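Local coordinates for protein Alpha/beta fold hydrolase (Pseudomonas aeruginosa, PDB 6I8W) that is a membrane phospholipase A and bacterial virulence factor that degrades membrane phospholipids, with an alpha/beta-hydrolase fold and probably a serine-hydrolase mechanism, at residues Leu145-Ala148 with Gln153-Ser156; Val92-Pro97 with Ala120-Ala125. All blocks are in the same frame, centred on the assembly; numbering follows the deposited sequence.

Contact 1: residues Leu145-Ala148 with Gln153-Ser156; sequences LYAA and QVLS
Gln153 reaches across to the phenol of Tyr146, taking the proton of Tyr146 OH on its OE1 in a short hydrogen bond of 2.7 Å. The glutamine chain runs extended beyond CG and carries the amide to the far end of the tyrosine, where the two side chains cross at about a right angle. Gln153 OE1 lies at the edge of the ring, in its plane, and is also 3.5 Å from Tyr146 CE1. The amide plane stands nearly upright to the ring, at 84°. The hydroxyl is tilted 24° from the carbonyl plane of the amide, with a C=O...O angle of 156°.

At Val154 the contact becomes apolar. This residue opens strand 154-160, which follows helix 138-149 in the beta-alpha-beta unit begun by strand 131-136, a right-handed crossover of the alpha/beta-hydrolase core. The two methyls of Val154 divide the contact: CG2 sits 3.8 Å from Ala147 CA, against the helix backbone, while CG1 approaches Ala147 CB at 4.2 Å. Val154 CG2 also lies 4.2 Å from Tyr146 CD1, set obliquely to the ring. Leu133, on the neighbouring strand, touches both Tyr146 and Val154, and Ala248 adds a further apolar neighbour to the valine.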
ATOM      1  N   LEU A 145       1.976   4.439  13.820  1.00 41.35           N
ATOM      2  CA  LEU A 145       1.101   5.044  14.832  1.00 46.33           C
ATOM      3  C   LEU A 145       0.268   3.989  15.561  1.00 41.12           C
ATOM      4  O   LEU A 145       0.048   4.087  16.764  1.00 42.38           O
ATOM      5  CB  LEU A 145       0.181   6.099  14.214  1.00 42.39           C
ATOM      6  CG  LEU A 145       0.889   7.377  13.773  1.00 44.48           C
ATOM      7  CD1 LEU A 145      -0.098   8.300  13.063  1.00 51.47           C
ATOM      8  CD2 LEU A 145       1.560   8.077  14.960  1.00 45.50           C
ATOM      9  N   TYR A 146      -0.201   2.989  14.825  1.00 36.92           N
ATOM     10  CA  TYR A 146      -0.900   1.858  15.425  1.00 35.28           C
ATOM     11  C   TYR A 146      -0.003   1.214  16.493  1.00 38.88           C
ATOM     12  O   TYR A 146      -0.430   1.005  17.634  1.00 39.36           O
ATOM     13  CB  TYR A 146      -1.287   0.856  14.321  1.00 36.28           C
ATOM     14  CG  TYR A 146      -2.185  -0.320  14.689  1.00 37.36           C
ATOM     15  CD1 TYR A 146      -2.432  -0.681  16.006  1.00 47.41           C
ATOM     16  CD2 TYR A 146      -2.759  -1.096  13.690  1.00 40.26           C
ATOM     17  CE1 TYR A 146      -3.242  -1.775  16.314  1.00 43.88           C
ATOM     18  CE2 TYR A 146      -3.568  -2.178  13.987  1.00 39.01           C
ATOM     19  CZ  TYR A 146      -3.800  -2.518  15.297  1.00 43.93           C
ATOM     20  OH  TYR A 146      -4.607  -3.603  15.573  1.00 42.77           O
ATOM     21  N   ALA A 147       1.241   0.916  16.120  1.00 40.83           N
ATOM     22  CA  ALA A 147       2.193   0.284  17.037  1.00 43.76           C
ATOM     23  C   ALA A 147       2.493   1.152  18.260  1.00 48.04           C
ATOM     24  O   ALA A 147       2.721   0.630  19.353  1.00 47.34           O
ATOM     25  CB  ALA A 147       3.501  -0.063  16.303  1.00 36.36           C
ATOM     26  N   ALA A 148       2.507   2.472  18.079  1.00 41.45           N
ATOM     27  CA  ALA A 148       2.811   3.380  19.184  1.00 43.73           C
ATOM     28  C   ALA A 148       1.611   3.516  20.105  1.00 46.56           C
ATOM     29  O   ALA A 148       1.756   3.701  21.310  1.00 53.16           O
ATOM     30  CB  ALA A 148       3.239   4.746  18.661  1.00 45.79           C
ATOM     31  N   GLN A 153      -1.073  -4.977  21.240  1.00 46.50           N
ATOM     32  CA  GLN A 153      -1.566  -5.759  20.111  1.00 46.95           C
ATOM     33  C   GLN A 153      -0.485  -6.133  19.093  1.00 46.78           C
ATOM     34  O   GLN A 153      -0.658  -7.076  18.330  1.00 47.28           O
ATOM     35  CB  GLN A 153      -2.685  -4.996  19.384  1.00 47.06           C
ATOM     36  CG  GLN A 153      -3.925  -4.698  20.217  1.00 52.86           C
ATOM     37  CD  GLN A 153      -4.975  -3.919  19.431  1.00 61.80           C
ATOM     38  OE1 GLN A 153      -5.104  -4.075  18.214  1.00 65.33           O
ATOM     39  NE2 GLN A 153      -5.730  -3.079  20.128  1.00 64.21           N
ATOM     40  N   VAL A 154       0.630  -5.410  19.090  1.00 39.89           N
ATOM     41  CA  VAL A 154       1.545  -5.491  17.961  1.00 35.19           C
ATOM     42  C   VAL A 154       2.786  -6.323  18.278  1.00 40.77           C
ATOM     43  O   VAL A 154       3.600  -5.960  19.123  1.00 43.68           O
ATOM     44  CB  VAL A 154       1.961  -4.086  17.503  1.00 39.78           C
ATOM     45  CG1 VAL A 154       2.914  -4.173  16.317  1.00 35.78           C
ATOM     46  CG2 VAL A 154       0.711  -3.260  17.124  1.00 37.60           C
ATOM     47  N   LEU A 155       2.918  -7.440  17.576  1.00 38.15           N
ATOM     48  CA  LEU A 155       4.013  -8.376  17.801  1.00 39.76           C
ATOM     49  C   LEU A 155       5.291  -7.946  17.086  1.00 36.00           C
ATOM     50  O   LEU A 155       6.391  -8.229  17.546  1.00 37.44           O
ATOM     51  CB  LEU A 155       3.609  -9.776  17.344  1.00 37.84           C
ATOM     52  CG  LEU A 155       2.368 -10.354  18.013  1.00 39.91           C
ATOM     53  CD1 LEU A 155       1.939 -11.615  17.286  1.00 37.97           C
ATOM     54  CD2 LEU A 155       2.619 -10.628  19.502  1.00 42.53           C
ATOM     55  N   SER A 156       5.147  -7.305  15.934  1.00 31.61           N
ATOM     56  CA  SER A 156       6.296  -6.735  15.241  1.00 31.83           C
ATOM     57  C   SER A 156       5.800  -5.712  14.237  1.00 36.79           C
ATOM     58  O   SER A 156       4.624  -5.704  13.873  1.00 35.03           O
ATOM     59  CB  SER A 156       7.136  -7.807  14.537  1.00 33.62           C
ATOM     60  OG  SER A 156       6.493  -8.276  13.354  1.00 33.87           O
TER

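Contact 2: residues Val92-Pro97 with Ala120-Ala125; sequences VALDLP and ANFAAA
Val92 meets the ring of Phe122 at its edge, one of two distinct approaches by which strand 90-94 packs against helix 112-125. Both belong to the alpha/beta-hydrolase fold, in which helices cover the faces of a central, mostly parallel sheet. The strand lies between 50-57 and 64-68 in that sheet, and its side chains alternate: Val92 and Leu94 direct their CB atoms at the helix, whereas Ala93 turns its methyl away and touches Trp78.

From Val92 it is CG1 that makes the contact. Val92 CG1 lies in the plane of the phenyl ring, 3.7 Å from Phe122 CE2 and 3.8 Å from Phe122 CZ, with the two side chains arriving from opposite directions. The ring reaches the strand because Phe122 CG is set anti to the backbone N (chi1 166°), so that one edge meets Val92 and one face meets Leu94. Tyr54, on strand 50-57, adds an edge-to-face ring contact, and Ile52 and Val45 also touch the phenylalanine.

Leu94 slides past the phenylalanine in the opposite direction and lies over a face of its ring. Leu94 CB approaches the outer end of the ring, 4.0 Å from Phe122 CZ. The leucine CG is placed between the backbone N and the carbonyl carbon (chi1 83°), an uncommon setting that brings a terminal methyl over the aromatic face. That methyl, Leu94 CD1, makes a CH-pi contact 4.2 Å from the ring centroid of Phe122, only 18° off the ring normal.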
ATOM      1  N   VAL A  92      -3.294 -10.847   5.908  1.00 28.27           N
ATOM      2  CA  VAL A  92      -4.430  -9.960   5.634  1.00 24.41           C
ATOM      3  C   VAL A  92      -3.911  -8.660   5.014  1.00 27.08           C
ATOM      4  O   VAL A  92      -2.970  -8.038   5.527  1.00 27.14           O
ATOM      5  CB  VAL A  92      -5.240  -9.666   6.910  1.00 30.70           C
ATOM      6  CG1 VAL A  92      -6.416  -8.679   6.625  1.00 26.80           C
ATOM      7  CG2 VAL A  92      -5.754 -10.957   7.532  1.00 32.19           C
ATOM      8  N   ALA A  93      -4.500  -8.261   3.891  1.00 27.96           N
ATOM      9  CA  ALA A  93      -4.158  -6.983   3.276  1.00 26.96           C
ATOM     10  C   ALA A  93      -5.447  -6.202   3.000  1.00 26.63           C
ATOM     11  O   ALA A  93      -6.277  -6.654   2.211  1.00 27.61           O
ATOM     12  CB  ALA A  93      -3.362  -7.205   1.986  1.00 23.37           C
ATOM     13  N   LEU A  94      -5.641  -5.058   3.663  1.00 26.45           N
ATOM     14  CA  LEU A  94      -6.872  -4.278   3.463  1.00 25.47           C
ATOM     15  C   LEU A  94      -6.690  -3.122   2.474  1.00 27.56           C
ATOM     16  O   LEU A  94      -5.567  -2.643   2.247  1.00 26.48           O
ATOM     17  CB  LEU A  94      -7.408  -3.709   4.803  1.00 27.07           C
ATOM     18  CG  LEU A  94      -6.795  -2.402   5.336  1.00 31.90           C
ATOM     19  CD1 LEU A  94      -7.586  -1.867   6.550  1.00 32.07           C
ATOM     20  CD2 LEU A  94      -5.314  -2.583   5.699  1.00 32.72           C
ATOM     21  N   ASP A  95      -7.809  -2.692   1.886  1.00 25.88           N
ATOM     22  CA  ASP A  95      -7.892  -1.400   1.236  1.00 28.44           C
ATOM     23  C   ASP A  95      -8.245  -0.377   2.299  1.00 31.70           C
ATOM     24  O   ASP A  95      -9.323  -0.452   2.899  1.00 31.22           O
ATOM     25  CB  ASP A  95      -8.963  -1.369   0.133  1.00 27.13           C
ATOM     26  CG  ASP A  95      -8.565  -2.164  -1.098  1.00 33.49           C
ATOM     27  OD1 ASP A  95      -7.352  -2.338  -1.321  1.00 30.34           O
ATOM     28  OD2 ASP A  95      -9.475  -2.580  -1.848  1.00 34.38           O
ATOM     29  N   LEU A  96      -7.367   0.584   2.536  1.00 28.98           N
ATOM     30  CA  LEU A  96      -7.727   1.667   3.458  1.00 28.38           C
ATOM     31  C   LEU A  96      -8.942   2.421   2.932  1.00 32.12           C
ATOM     32  O   LEU A  96      -9.082   2.588   1.721  1.00 34.25           O
ATOM     33  CB  LEU A  96      -6.551   2.627   3.639  1.00 31.97           C
ATOM     34  CG  LEU A  96      -5.338   2.032   4.372  1.00 34.31           C
ATOM     35  CD1 LEU A  96      -4.121   2.913   4.155  1.00 33.59           C
ATOM     36  CD2 LEU A  96      -5.623   1.883   5.870  1.00 33.39           C
ATOM     37  N   PRO A  97      -9.847   2.846   3.839  1.00 33.01           N
ATOM     38  CA  PRO A  97     -10.883   3.805   3.469  1.00 35.26           C
ATOM     39  C   PRO A  97     -10.275   4.946   2.656  1.00 40.49           C
ATOM     40  O   PRO A  97      -9.172   5.413   2.991  1.00 33.65           O
ATOM     41  CB  PRO A  97     -11.408   4.302   4.829  1.00 38.89           C
ATOM     42  CG  PRO A  97     -11.196   3.122   5.736  1.00 38.26           C
ATOM     43  CD  PRO A  97      -9.909   2.482   5.269  1.00 35.54           C
ATOM     44  N   ALA A 120      -6.998  -0.412  13.474  1.00 33.49           N
ATOM     45  CA  ALA A 120      -7.161  -1.125  14.738  1.00 37.32           C
ATOM     46  C   ALA A 120      -8.595  -1.640  14.900  1.00 39.71           C
ATOM     47  O   ALA A 120      -8.807  -2.771  15.328  1.00 40.29           O
ATOM     48  CB  ALA A 120      -6.789  -0.237  15.901  1.00 41.98           C
ATOM     49  N   ASN A 121      -9.575  -0.809  14.561  1.00 38.05           N
ATOM     50  CA  ASN A 121     -10.971  -1.236  14.594  1.00 36.62           C
ATOM     51  C   ASN A 121     -11.232  -2.376  13.593  1.00 38.37           C
ATOM     52  O   ASN A 121     -12.041  -3.272  13.853  1.00 34.17           O
ATOM     53  CB  ASN A 121     -11.909  -0.058  14.283  1.00 36.42           C
ATOM     54  CG  ASN A 121     -11.913   1.002  15.374  1.00 50.89           C
ATOM     55  OD1 ASN A 121     -11.521   0.744  16.506  1.00 48.94           O
ATOM     56  ND2 ASN A 121     -12.355   2.211  15.026  1.00 52.56           N
ATOM     57  N   PHE A 122     -10.563  -2.320  12.449  1.00 32.01           N
ATOM     58  CA  PHE A 122     -10.653  -3.384  11.444  1.00 37.34           C
ATOM     59  C   PHE A 122     -10.092  -4.715  11.974  1.00 35.21           C
ATOM     60  O   PHE A 122     -10.687  -5.769  11.777  1.00 35.92           O
ATOM     61  CB  PHE A 122      -9.920  -2.973  10.157  1.00 31.71           C
ATOM     62  CG  PHE A 122      -9.663  -4.125   9.186  1.00 29.94           C
ATOM     63  CD1 PHE A 122     -10.649  -4.555   8.302  1.00 30.86           C
ATOM     64  CD2 PHE A 122      -8.425  -4.748   9.143  1.00 27.46           C
ATOM     65  CE1 PHE A 122     -10.395  -5.604   7.395  1.00 29.16           C
ATOM     66  CE2 PHE A 122      -8.169  -5.800   8.247  1.00 29.52           C
ATOM     67  CZ  PHE A 122      -9.150  -6.224   7.383  1.00 30.40           C
ATOM     68  N   ALA A 123      -8.943  -4.666  12.635  1.00 33.01           N
ATOM     69  CA  ALA A 123      -8.369  -5.887  13.189  1.00 35.54           C
ATOM     70  C   ALA A 123      -9.355  -6.525  14.177  1.00 40.25           C
ATOM     71  O   ALA A 123      -9.593  -7.733  14.125  1.00 36.22           O
ATOM     72  CB  ALA A 123      -7.016  -5.602  13.863  1.00 37.52           C
ATOM     73  N   ALA A 124      -9.963  -5.715  15.043  1.00 37.89           N
ATOM     74  CA  ALA A 124     -10.967  -6.232  15.967  1.00 38.47           C
ATOM     75  C   ALA A 124     -12.163  -6.812  15.210  1.00 42.28           C
ATOM     76  O   ALA A 124     -12.726  -7.837  15.606  1.00 40.19           O
ATOM     77  CB  ALA A 124     -11.431  -5.131  16.952  1.00 40.90           C
ATOM     78  N   ALA A 125     -12.545  -6.158  14.117  1.00 36.18           N
ATOM     79  CA  ALA A 125     -13.710  -6.580  13.361  1.00 39.47           C
ATOM     80  C   ALA A 125     -13.511  -7.954  12.711  1.00 38.17           C
ATOM     81  O   ALA A 125     -14.478  -8.696  12.533  1.00 37.81           O
ATOM     82  CB  ALA A 125     -14.049  -5.541  12.288  1.00 37.53           C
TER

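Overall arrangement
Contacts 1 and 2 lie in series along the chain, their centres about 14 Å apart, and both pack a helix against the same central sheet. They meet directly: Tyr146 OH of contact 1 lies 3.6 Å from Ala123 CB and 3.7 Å from Ala120 CA of contact 2, so helices 138-149 and 112-125 are packed side by side through the tyrosine. Helix 138-149 follows a probable nucleophile elbow at Ser137, which probably forms a triad with His286 and Asp258. The Leu94 side chain is about 13 Å from a bound myristic acid. A bound carbon dioxide lies about 11 Å from the Val154 side chain, and one lies about 10 Å from that of Phe122.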